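Local coordinates for protein catalase-3 (Neurospora crassa, PDB 4AJ9) that breaks down hydrogen peroxide to oxygen and water with a heme cofactor, probably protecting cells from peroxide damage, at residues H65-G73 against A252-I263; M194-S202 against A237-Q245. All coordinates share one frame; numbering follows the deposited sequence.

Interaction 1: residues H65-G73 against A252-I263; sequences HARGAGAHG and ADFHRQDLWDAI. With HEM (protoporphyrin IX containing Fe), chain Y.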
loop_
_atom_site.group_PDB
_atom_site.type_symbol
_atom_site.label_atom_id
_atom_site.label_comp_id
_atom_site.label_asym_id
_atom_site.label_seq_id
_atom_site.Cartn_x
_atom_site.Cartn_y
_atom_site.Cartn_z
ATOM N N HIS C 65 14.552 13.043 -8.915
ATOM C CA HIS C 65 13.919 13.527 -10.148
ATOM C C HIS C 65 12.391 13.685 -10.020
ATOM O O HIS C 65 11.662 13.506 -10.999
ATOM C CB HIS C 65 14.213 12.592 -11.330
ATOM C CG HIS C 65 15.670 12.448 -11.666
ATOM N ND1 HIS C 65 16.240 13.044 -12.772
ATOM C CD2 HIS C 65 16.660 11.745 -11.063
ATOM C CE1 HIS C 65 17.522 12.728 -12.829
ATOM N NE2 HIS C 65 17.801 11.934 -11.808
ATOM N N ALA C 66 11.908 13.998 -8.820
ATOM C CA ALA C 66 10.468 14.136 -8.600
ATOM C C ALA C 66 9.853 15.250 -9.467
ATOM O O ALA C 66 8.690 15.154 -9.886
ATOM C CB ALA C 66 10.180 14.380 -7.115
ATOM N N ARG C 67 10.645 16.290 -9.733
ATOM C CA ARG C 67 10.218 17.426 -10.562
ATOM C C ARG C 67 10.580 17.237 -12.034
ATOM O O ARG C 67 11.757 17.182 -12.394
ATOM C CB ARG C 67 10.852 18.721 -10.040
ATOM C CG ARG C 67 10.489 19.992 -10.836
ATOM C CD ARG C 67 9.014 20.364 -10.732
ATOM N NE ARG C 67 8.709 21.534 -11.574
ATOM C CZ ARG C 67 7.524 22.127 -11.666
ATOM N NH1 ARG C 67 6.485 21.688 -10.959
ATOM N NH2 ARG C 67 7.375 23.167 -12.483
ATOM N N GLY C 68 9.573 17.116 -12.893
ATOM C CA GLY C 68 9.852 17.021 -14.314
ATOM C C GLY C 68 8.622 17.015 -15.189
ATOM O O GLY C 68 7.498 17.101 -14.698
ATOM N N ALA C 69 8.843 16.903 -16.493
ATOM C CA ALA C 69 7.772 16.969 -17.464
ATOM C C ALA C 69 8.166 16.192 -18.708
ATOM O O ALA C 69 9.353 16.052 -19.022
ATOM C CB ALA C 69 7.458 18.428 -17.813
ATOM N N GLY C 70 7.180 15.668 -19.418
ATOM C CA GLY C 70 7.484 14.824 -20.549
ATOM C C GLY C 70 6.570 14.956 -21.746
ATOM O O GLY C 70 5.578 15.699 -21.721
ATOM N N ALA C 71 6.911 14.222 -22.804
ATOM C CA ALA C 71 6.148 14.277 -24.045
ATOM C C ALA C 71 6.317 13.009 -24.859
ATOM O O ALA C 71 7.292 12.276 -24.678
ATOM C CB ALA C 71 6.557 15.497 -24.879
ATOM N N HIS C 72 5.353 12.755 -25.741
ATOM C CA HIS C 72 5.430 11.649 -26.696
ATOM C C HIS C 72 6.128 12.091 -27.973
ATOM O O HIS C 72 6.116 13.270 -28.319
ATOM C CB HIS C 72 4.029 11.155 -27.069
ATOM C CG HIS C 72 3.255 10.584 -25.916
ATOM N ND1 HIS C 72 3.193 9.231 -25.654
ATOM C CD2 HIS C 72 2.500 11.185 -24.964
ATOM C CE1 HIS C 72 2.442 9.024 -24.587
ATOM N NE2 HIS C 72 2.007 10.192 -24.150
ATOM N N GLY C 73 6.717 11.142 -28.689
ATOM C CA GLY C 73 7.278 11.467 -29.981
ATOM C C GLY C 73 7.608 10.233 -30.784
ATOM O O GLY C 73 7.099 9.142 -30.509
ATOM N N ALA C 252 7.811 29.021 -11.868
ATOM C CA ALA C 252 8.379 27.746 -11.484
ATOM C C ALA C 252 8.207 26.712 -12.601
ATOM O O ALA C 252 8.906 25.701 -12.632
ATOM C CB ALA C 252 7.730 27.261 -10.193
ATOM N N ASP C 253 7.293 26.988 -13.523
ATOM C CA ASP C 253 6.945 26.046 -14.582
ATOM C C ASP C 253 7.611 26.374 -15.911
ATOM O O ASP C 253 7.186 25.906 -16.966
ATOM C CB ASP C 253 5.433 26.037 -14.754
ATOM C CG ASP C 253 4.723 25.616 -13.484
ATOM O OD1 ASP C 253 5.006 24.498 -13.019
ATOM O OD2 ASP C 253 3.917 26.404 -12.939
ATOM N N PHE C 254 8.666 27.172 -15.851
ATOM C CA PHE C 254 9.262 27.723 -17.066
ATOM C C PHE C 254 9.600 26.628 -18.078
ATOM O O PHE C 254 9.271 26.740 -19.263
ATOM C CB PHE C 254 10.510 28.528 -16.697
ATOM C CG PHE C 254 11.222 29.161 -17.883
ATOM C CD1 PHE C 254 10.673 30.262 -18.539
ATOM C CD2 PHE C 254 12.467 28.697 -18.292
ATOM C CE1 PHE C 254 11.332 30.859 -19.607
ATOM C CE2 PHE C 254 13.134 29.293 -19.355
ATOM C CZ PHE C 254 12.558 30.380 -20.016
ATOM N N HIS C 255 10.260 25.569 -17.623
ATOM C CA HIS C 255 10.707 24.526 -18.550
ATOM C C HIS C 255 9.566 23.633 -19.047
ATOM O O HIS C 255 9.500 23.298 -20.233
ATOM C CB HIS C 255 11.824 23.675 -17.944
ATOM C CG HIS C 255 13.145 24.378 -17.854
ATOM N ND1 HIS C 255 14.183 23.914 -17.073
ATOM C CD2 HIS C 255 13.599 25.510 -18.447
ATOM C CE1 HIS C 255 15.216 24.732 -17.183
ATOM N NE2 HIS C 255 14.886 25.711 -18.009
ATOM N N ARG C 256 8.672 23.222 -18.154
ATOM C CA ARG C 256 7.557 22.413 -18.623
ATOM C C ARG C 256 6.635 23.225 -19.535
ATOM O O ARG C 256 6.061 22.674 -20.462
ATOM C CB ARG C 256 6.785 21.735 -17.480
ATOM C CG ARG C 256 6.065 22.645 -16.518
ATOM C CD ARG C 256 5.236 21.816 -15.515
ATOM N NE ARG C 256 6.077 20.847 -14.798
ATOM C CZ ARG C 256 5.645 20.026 -13.846
ATOM N NH1 ARG C 256 4.373 20.039 -13.474
ATOM N NH2 ARG C 256 6.495 19.192 -13.256
ATOM N N GLN C 257 6.490 24.524 -19.269
ATOM C CA GLN C 257 5.724 25.375 -20.177
ATOM C C GLN C 257 6.426 25.504 -21.540
ATOM O O GLN C 257 5.776 25.451 -22.590
ATOM C CB GLN C 257 5.474 26.762 -19.565
ATOM C CG GLN C 257 4.483 27.621 -20.358
ATOM C CD GLN C 257 3.032 27.183 -20.162
ATOM O OE1 GLN C 257 2.475 27.318 -19.068
ATOM N NE2 GLN C 257 2.413 26.665 -21.225
ATOM N N ASP C 258 7.747 25.680 -21.524
ATOM C CA ASP C 258 8.511 25.835 -22.770
ATOM C C ASP C 258 8.320 24.612 -23.680
ATOM O O ASP C 258 8.062 24.739 -24.874
ATOM C CB ASP C 258 9.999 26.081 -22.467
ATOM C CG ASP C 258 10.886 25.885 -23.679
ATOM O OD1 ASP C 258 11.094 24.719 -24.093
ATOM O OD2 ASP C 258 11.378 26.896 -24.227
ATOM N N LEU C 259 8.431 23.422 -23.108
ATOM C CA LEU C 259 8.278 22.187 -23.880
ATOM C C LEU C 259 6.857 22.048 -24.417
ATOM O O LEU C 259 6.641 21.708 -25.592
ATOM C CB LEU C 259 8.617 20.988 -22.988
ATOM C CG LEU C 259 8.459 19.606 -23.612
ATOM C CD1 LEU C 259 9.368 19.469 -24.813
ATOM C CD2 LEU C 259 8.751 18.534 -22.571
ATOM N N TRP C 260 5.887 22.292 -23.542
ATOM C CA TRP C 260 4.484 22.210 -23.923
ATOM C C TRP C 260 4.215 23.153 -25.084
ATOM O O TRP C 260 3.548 22.777 -26.046
ATOM C CB TRP C 260 3.575 22.596 -22.753
ATOM C CG TRP C 260 2.114 22.321 -23.010
ATOM C CD1 TRP C 260 1.204 23.151 -23.614
ATOM C CD2 TRP C 260 1.398 21.124 -22.672
ATOM N NE1 TRP C 260 -0.033 22.534 -23.674
ATOM C CE2 TRP C 260 0.064 21.292 -23.101
ATOM C CE3 TRP C 260 1.761 19.922 -22.052
ATOM C CZ2 TRP C 260 -0.911 20.306 -22.918
ATOM C CZ3 TRP C 260 0.782 18.947 -21.865
ATOM C CH2 TRP C 260 -0.529 19.145 -22.305
ATOM N N ASP C 261 4.726 24.379 -24.980
ATOM C CA ASP C 261 4.440 25.421 -25.970
ATOM C C ASP C 261 5.076 25.095 -27.315
ATOM O O ASP C 261 4.465 25.291 -28.368
ATOM C CB ASP C 261 4.939 26.804 -25.505
ATOM C CG ASP C 261 4.051 27.440 -24.452
ATOM O OD1 ASP C 261 2.916 26.968 -24.231
ATOM O OD2 ASP C 261 4.494 28.435 -23.850
ATOM N N ALA C 262 6.320 24.625 -27.274
ATOM C CA ALA C 262 7.043 24.286 -28.490
ATOM C C ALA C 262 6.263 23.225 -29.251
ATOM O O ALA C 262 6.088 23.315 -30.466
ATOM C CB ALA C 262 8.454 23.796 -28.157
ATOM N N ILE C 263 5.770 22.227 -28.525
ATOM C CA ILE C 263 5.024 21.145 -29.151
ATOM C C ILE C 263 3.655 21.592 -29.671
ATOM O O ILE C 263 3.252 21.224 -30.780
ATOM C CB ILE C 263 4.893 19.934 -28.198
ATOM C CG1 ILE C 263 6.273 19.302 -27.988
ATOM C CG2 ILE C 263 3.894 18.915 -28.749
ATOM C CD1 ILE C 263 6.316 18.207 -26.925
HETATM C CHA HEM Y . 15.221 8.325 -11.206
HETATM C CHB HEM Y . 19.060 9.186 -14.071
HETATM C CHC HEM Y . 21.922 7.032 -10.810
HETATM C CHD HEM Y . 18.015 5.429 -8.438
HETATM C C1A HEM Y . 16.002 8.791 -12.249
HETATM C C2A HEM Y . 15.550 9.572 -13.395
HETATM C C3A HEM Y . 16.618 9.819 -14.173
HETATM C C4A HEM Y . 17.773 9.189 -13.563
HETATM C CMA HEM Y . 16.649 10.611 -15.503
HETATM C CAA HEM Y . 14.097 10.067 -13.623
HETATM C CBA HEM Y . 13.340 9.177 -14.603
HETATM C CGA HEM Y . 11.984 9.786 -14.847
HETATM O O1A HEM Y . 10.971 9.221 -14.367
HETATM O O2A HEM Y . 11.914 10.850 -15.518
HETATM C C1B HEM Y . 20.167 8.624 -13.464
HETATM C C2B HEM Y . 21.497 8.527 -14.040
HETATM C C3B HEM Y . 22.300 7.951 -13.131
HETATM C C4B HEM Y . 21.492 7.643 -11.967
HETATM C CMB HEM Y . 21.842 9.051 -15.453
HETATM C CAB HEM Y . 23.798 7.582 -13.247
HETATM C CBB HEM Y . 24.353 7.351 -14.443
HETATM C C1C HEM Y . 21.105 6.347 -9.943
HETATM C C2C HEM Y . 21.526 5.335 -8.986
HETATM C C3C HEM Y . 20.437 4.924 -8.331
HETATM C C4C HEM Y . 19.297 5.617 -8.875
HETATM C CMC HEM Y . 22.978 4.878 -8.748
HETATM C CAC HEM Y . 20.320 3.840 -7.252
HETATM C CBC HEM Y . 21.139 2.787 -7.294
HETATM C C1D HEM Y . 16.911 6.057 -8.936
HETATM C C2D HEM Y . 15.574 5.842 -8.448
HETATM C C3D HEM Y . 14.703 6.747 -9.309
HETATM C C4D HEM Y . 15.598 7.407 -10.234
HETATM C CMD HEM Y . 15.152 4.899 -7.301
HETATM C CAD HEM Y . 13.177 6.905 -9.223
HETATM C CBD HEM Y . 12.578 5.990 -10.286
HETATM C CGD HEM Y . 11.077 6.006 -10.174
HETATM O O1D HEM Y . 10.407 5.663 -11.177
HETATM O O2D HEM Y . 10.558 6.391 -9.094
HETATM N NA HEM Y . 17.359 8.577 -12.394
HETATM N NB HEM Y . 20.206 8.072 -12.209
HETATM N NC HEM Y . 19.737 6.487 -9.847
HETATM N ND HEM Y . 16.892 6.970 -9.982
HETATM FE FE HEM Y . 18.539 7.464 -11.193
HETATM O O HOH W 1 6.907 16.801 -11.253
HETATM O O HOH W 2 3.587 22.683 -11.579
#
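Arg-67 and Arg-256 lie flat on each other where helix 254-264 packs against strand 68-77 of the catalase beta-barrel, the axes of strand 68-73 and helix 254-263 running almost parallel (10°). Their guanidinium centres are 3.6 Å apart, with only 6° between the planes. Acids around this pair of like charges probably make it tolerable: Asp-114 takes Arg-67 NE, and Glu-165 of the second subunit takes Arg-256 NH1.

A salt bridge adds another acid. Arg-67 extends away from its own backbone N (chi1 180°) and then turns at chi2, which brings NH2 to 2.8 Å from Asp-253 OD1, an oxygen in the guanidinium plane. A leucine here would probably leave Asp-253 without this cationic mate and Arg-256 without its flat stacking partner.

Apolar contacts continue along the strand, where small alanines suit the close approach of the helix. Ala-69 CB meets Arg-256 CB at 3.4 Å, and Ala-71 CB presses tightly on Ile-263 CD1, also at 3.4 Å.

Beyond the arginines, His-65, the predicted catalytic histidine, lays its ring face over the heme, CD2 being 3.3 Å from HEM C1A. One water donates to Ala-66 O and accepts from both Gly-68 N and Arg-256 NH2.

Interaction 2: residues M194-S202 against A237-Q245; sequences MSGNGIPRS and AALVWEEAQ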
loop_
_atom_site.group_PDB
_atom_site.type_symbol
_atom_site.label_atom_id
_atom_site.label_comp_id
_atom_site.label_asym_id
_atom_site.label_seq_id
_atom_site.Cartn_x
_atom_site.Cartn_y
_atom_site.Cartn_z
ATOM N N MET C 194 27.821 23.136 -11.836
ATOM C CA MET C 194 28.156 24.546 -11.612
ATOM C C MET C 194 28.313 25.323 -12.919
ATOM O O MET C 194 28.506 26.534 -12.897
ATOM C CB MET C 194 29.436 24.680 -10.780
ATOM C CG MET C 194 29.346 24.094 -9.377
ATOM S SD MET C 194 28.124 24.960 -8.360
ATOM C CE MET C 194 26.974 23.626 -7.990
ATOM N N SER C 195 28.228 24.629 -14.056
ATOM C CA SER C 195 28.294 25.288 -15.355
ATOM C C SER C 195 26.886 25.557 -15.877
ATOM O O SER C 195 25.901 25.443 -15.127
ATOM C CB SER C 195 29.083 24.434 -16.359
ATOM O OG SER C 195 28.288 23.355 -16.845
ATOM N N GLY C 196 26.780 25.926 -17.151
ATOM C CA GLY C 196 25.476 26.161 -17.746
ATOM C C GLY C 196 24.598 24.919 -17.743
ATOM O O GLY C 196 23.376 25.009 -17.819
ATOM N N ASN C 197 25.214 23.742 -17.668
ATOM C CA ASN C 197 24.426 22.511 -17.631
ATOM C C ASN C 197 23.493 22.501 -16.417
ATOM O O ASN C 197 22.469 21.822 -16.415
ATOM C CB ASN C 197 25.329 21.274 -17.601
ATOM C CG ASN C 197 25.972 20.988 -18.948
ATOM O OD1 ASN C 197 26.761 21.785 -19.453
ATOM N ND2 ASN C 197 25.634 19.846 -19.533
ATOM N N GLY C 198 23.862 23.248 -15.381
ATOM C CA GLY C 198 23.074 23.279 -14.161
ATOM C C GLY C 198 21.841 24.147 -14.308
ATOM O O GLY C 198 20.860 23.971 -13.571
ATOM N N ILE C 199 21.897 25.087 -15.257
ATOM C CA ILE C 199 20.808 26.047 -15.479
ATOM C C ILE C 199 20.479 26.257 -16.960
ATOM O O ILE C 199 20.596 27.378 -17.499
ATOM C CB ILE C 199 21.097 27.414 -14.815
ATOM C CG1 ILE C 199 22.510 27.909 -15.163
ATOM C CG2 ILE C 199 20.949 27.314 -13.326
ATOM C CD1 ILE C 199 22.855 29.288 -14.534
ATOM N N PRO C 200 20.044 25.179 -17.628
ATOM C CA PRO C 200 19.720 25.217 -19.052
ATOM C C PRO C 200 18.553 26.142 -19.314
ATOM O O PRO C 200 17.691 26.340 -18.442
ATOM C CB PRO C 200 19.316 23.764 -19.356
ATOM C CG PRO C 200 18.898 23.208 -18.040
ATOM C CD PRO C 200 19.818 23.843 -17.048
ATOM N N ARG C 201 18.534 26.700 -20.516
ATOM C CA ARG C 201 17.447 27.559 -20.979
ATOM C C ARG C 201 16.148 26.772 -21.140
ATOM O O ARG C 201 15.056 27.301 -20.902
ATOM C CB ARG C 201 17.852 28.235 -22.297
ATOM C CG ARG C 201 16.695 28.731 -23.145
ATOM C CD ARG C 201 15.840 29.783 -22.419
ATOM N NE ARG C 201 14.861 30.318 -23.357
ATOM C CZ ARG C 201 13.736 29.690 -23.680
ATOM N NH1 ARG C 201 13.432 28.527 -23.111
ATOM N NH2 ARG C 201 12.911 30.228 -24.563
ATOM N N SER C 202 16.256 25.503 -21.528
ATOM C CA SER C 202 15.078 24.635 -21.611
ATOM C C SER C 202 15.508 23.190 -21.773
ATOM O O SER C 202 16.690 22.916 -21.992
ATOM C CB SER C 202 14.199 25.022 -22.795
ATOM O OG SER C 202 14.657 24.403 -23.987
ATOM N N ALA C 237 21.860 25.826 -24.685
ATOM C CA ALA C 237 21.736 27.204 -24.219
ATOM C C ALA C 237 21.495 27.204 -22.722
ATOM O O ALA C 237 20.857 26.295 -22.198
ATOM C CB ALA C 237 20.585 27.913 -24.938
ATOM N N ALA C 238 22.010 28.215 -22.027
ATOM C CA ALA C 238 21.843 28.293 -20.577
ATOM C C ALA C 238 21.546 29.706 -20.100
ATOM O O ALA C 238 21.827 30.690 -20.783
ATOM C CB ALA C 238 23.070 27.748 -19.874
ATOM N N LEU C 239 20.964 29.788 -18.912
ATOM C CA LEU C 239 20.649 31.049 -18.278
ATOM C C LEU C 239 21.877 31.514 -17.498
ATOM O O LEU C 239 22.910 30.846 -17.526
ATOM C CB LEU C 239 19.479 30.826 -17.322
ATOM C CG LEU C 239 18.257 30.140 -17.946
ATOM C CD1 LEU C 239 17.182 29.836 -16.889
ATOM C CD2 LEU C 239 17.678 30.984 -19.080
ATOM N N VAL C 240 21.774 32.652 -16.808
ATOM C CA VAL C 240 22.757 33.005 -15.784
ATOM C C VAL C 240 22.102 32.836 -14.410
ATOM O O VAL C 240 20.876 32.854 -14.309
ATOM C CB VAL C 240 23.335 34.438 -15.985
ATOM C CG1 VAL C 240 24.065 34.514 -17.327
ATOM C CG2 VAL C 240 22.238 35.494 -15.914
ATOM N N TRP C 241 22.904 32.639 -13.368
ATOM C CA TRP C 241 22.352 32.296 -12.054
ATOM C C TRP C 241 21.369 33.342 -11.509
ATOM O O TRP C 241 20.262 33.002 -11.068
ATOM C CB TRP C 241 23.465 32.008 -11.041
ATOM C CG TRP C 241 22.934 31.675 -9.678
ATOM C CD1 TRP C 241 23.202 32.333 -8.510
ATOM C CD2 TRP C 241 22.008 30.630 -9.346
ATOM N NE1 TRP C 241 22.511 31.750 -7.469
ATOM C CE2 TRP C 241 21.771 30.706 -7.956
ATOM C CE3 TRP C 241 21.358 29.638 -10.088
ATOM C CZ2 TRP C 241 20.925 29.816 -7.290
ATOM C CZ3 TRP C 241 20.503 28.761 -9.428
ATOM C CH2 TRP C 241 20.297 28.857 -8.041
ATOM N N GLU C 242 21.769 34.610 -11.557
ATOM C CA GLU C 242 20.925 35.695 -11.062
ATOM C C GLU C 242 19.571 35.751 -11.775
ATOM O O GLU C 242 18.595 36.211 -11.206
ATOM C CB GLU C 242 21.653 37.055 -11.140
ATOM C CG GLU C 242 22.244 37.407 -12.495
ATOM C CD GLU C 242 23.671 36.899 -12.691
ATOM O OE1 GLU C 242 24.058 35.892 -12.056
ATOM O OE2 GLU C 242 24.407 37.514 -13.496
ATOM N N GLU C 243 19.531 35.285 -13.021
ATOM C CA GLU C 243 18.305 35.187 -13.807
ATOM C C GLU C 243 17.475 33.992 -13.355
ATOM O O GLU C 243 16.274 34.106 -13.091
ATOM C CB GLU C 243 18.681 34.988 -15.273
ATOM C CG GLU C 243 17.532 34.800 -16.252
ATOM C CD GLU C 243 18.040 34.598 -17.670
ATOM O OE1 GLU C 243 19.223 34.204 -17.823
ATOM O OE2 GLU C 243 17.277 34.852 -18.628
ATOM N N ALA C 244 18.127 32.834 -13.297
ATOM C CA ALA C 244 17.477 31.584 -12.897
ATOM C C ALA C 244 16.779 31.702 -11.546
ATOM O O ALA C 244 15.729 31.096 -11.330
ATOM C CB ALA C 244 18.489 30.439 -12.871
ATOM N N GLN C 245 17.351 32.499 -10.648
ATOM C CA GLN C 245 16.775 32.680 -9.316
ATOM C C GLN C 245 15.457 33.443 -9.345
ATOM O O GLN C 245 14.498 33.051 -8.694
ATOM C CB GLN C 245 17.749 33.402 -8.400
ATOM C CG GLN C 245 18.928 32.573 -7.966
ATOM C CD GLN C 245 19.593 33.184 -6.767
ATOM O OE1 GLN C 245 20.105 34.295 -6.836
ATOM N NE2 GLN C 245 19.552 32.480 -5.641
#
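Ile-199 drives its side chain into the turn that leads into helix 241-250. Its CB heads toward that segment and divides there. The CG2 branch reaches the rim of the Trp-241 indole, 4.0 Å from CE3 and close to the ring plane, and it also touches Ala-244 CB, a methyl small enough to sit beside it on the helix. The other branch starts with CG1 between the backbone N and the carbonyl carbon (chi1 49°). CG1 passes Leu-239 O at a distance, and CD1 ends closer to that oxygen (3.4 Å) and beside Trp-241 N (3.5 Å). A branched aliphatic residue suits this place because it covers both ring edge and backbone.

The main chains join in a single beta bridge of Pro-200 with Ala-238. Leu-239 N donates to Ile-199 O at 2.8 Å, almost straight (171°), and Arg-201 N donates to Ala-237 O at 2.9 Å. Proline fits between them, since its neighbours supply both bonds. Gly-196 is equally apt: a CB there would clash with Ala-238 CB. Leu-239 CD2 packs on CD of Arg-201, a residue whose guanidinium goes on to a salt bridge with Asp-586.

The bridge thus ties the loop after helix 187-193 to the residues just ahead of helix 241-250, while helix 454-468 flanks both segments, packing on Met-194 and setting Phe-466 edge-to-face with Trp-241.

How the interactions relate
The two contacts lie 16 Å apart between centres, and interaction 2 is nested in the chain between the segments of interaction 1. Helices 241-250 and 254-264, one from each, follow each other in sequence. Helix 254-264 also meets the loop 194-202 directly: Asp-258 OD2 forms a 2.9 Å salt bridge with Arg-201 NH1, and His-255 NE2 makes a weak hydrogen bond to Pro-200 O. Interaction 1 contributes His-65 to the heme pocket, whereas interaction 2 stands farther back, the Pro-200 side chain being about 13 Å from the heme and about 12 Å from the side chain of His-65. Both contacts also touch the second subunit.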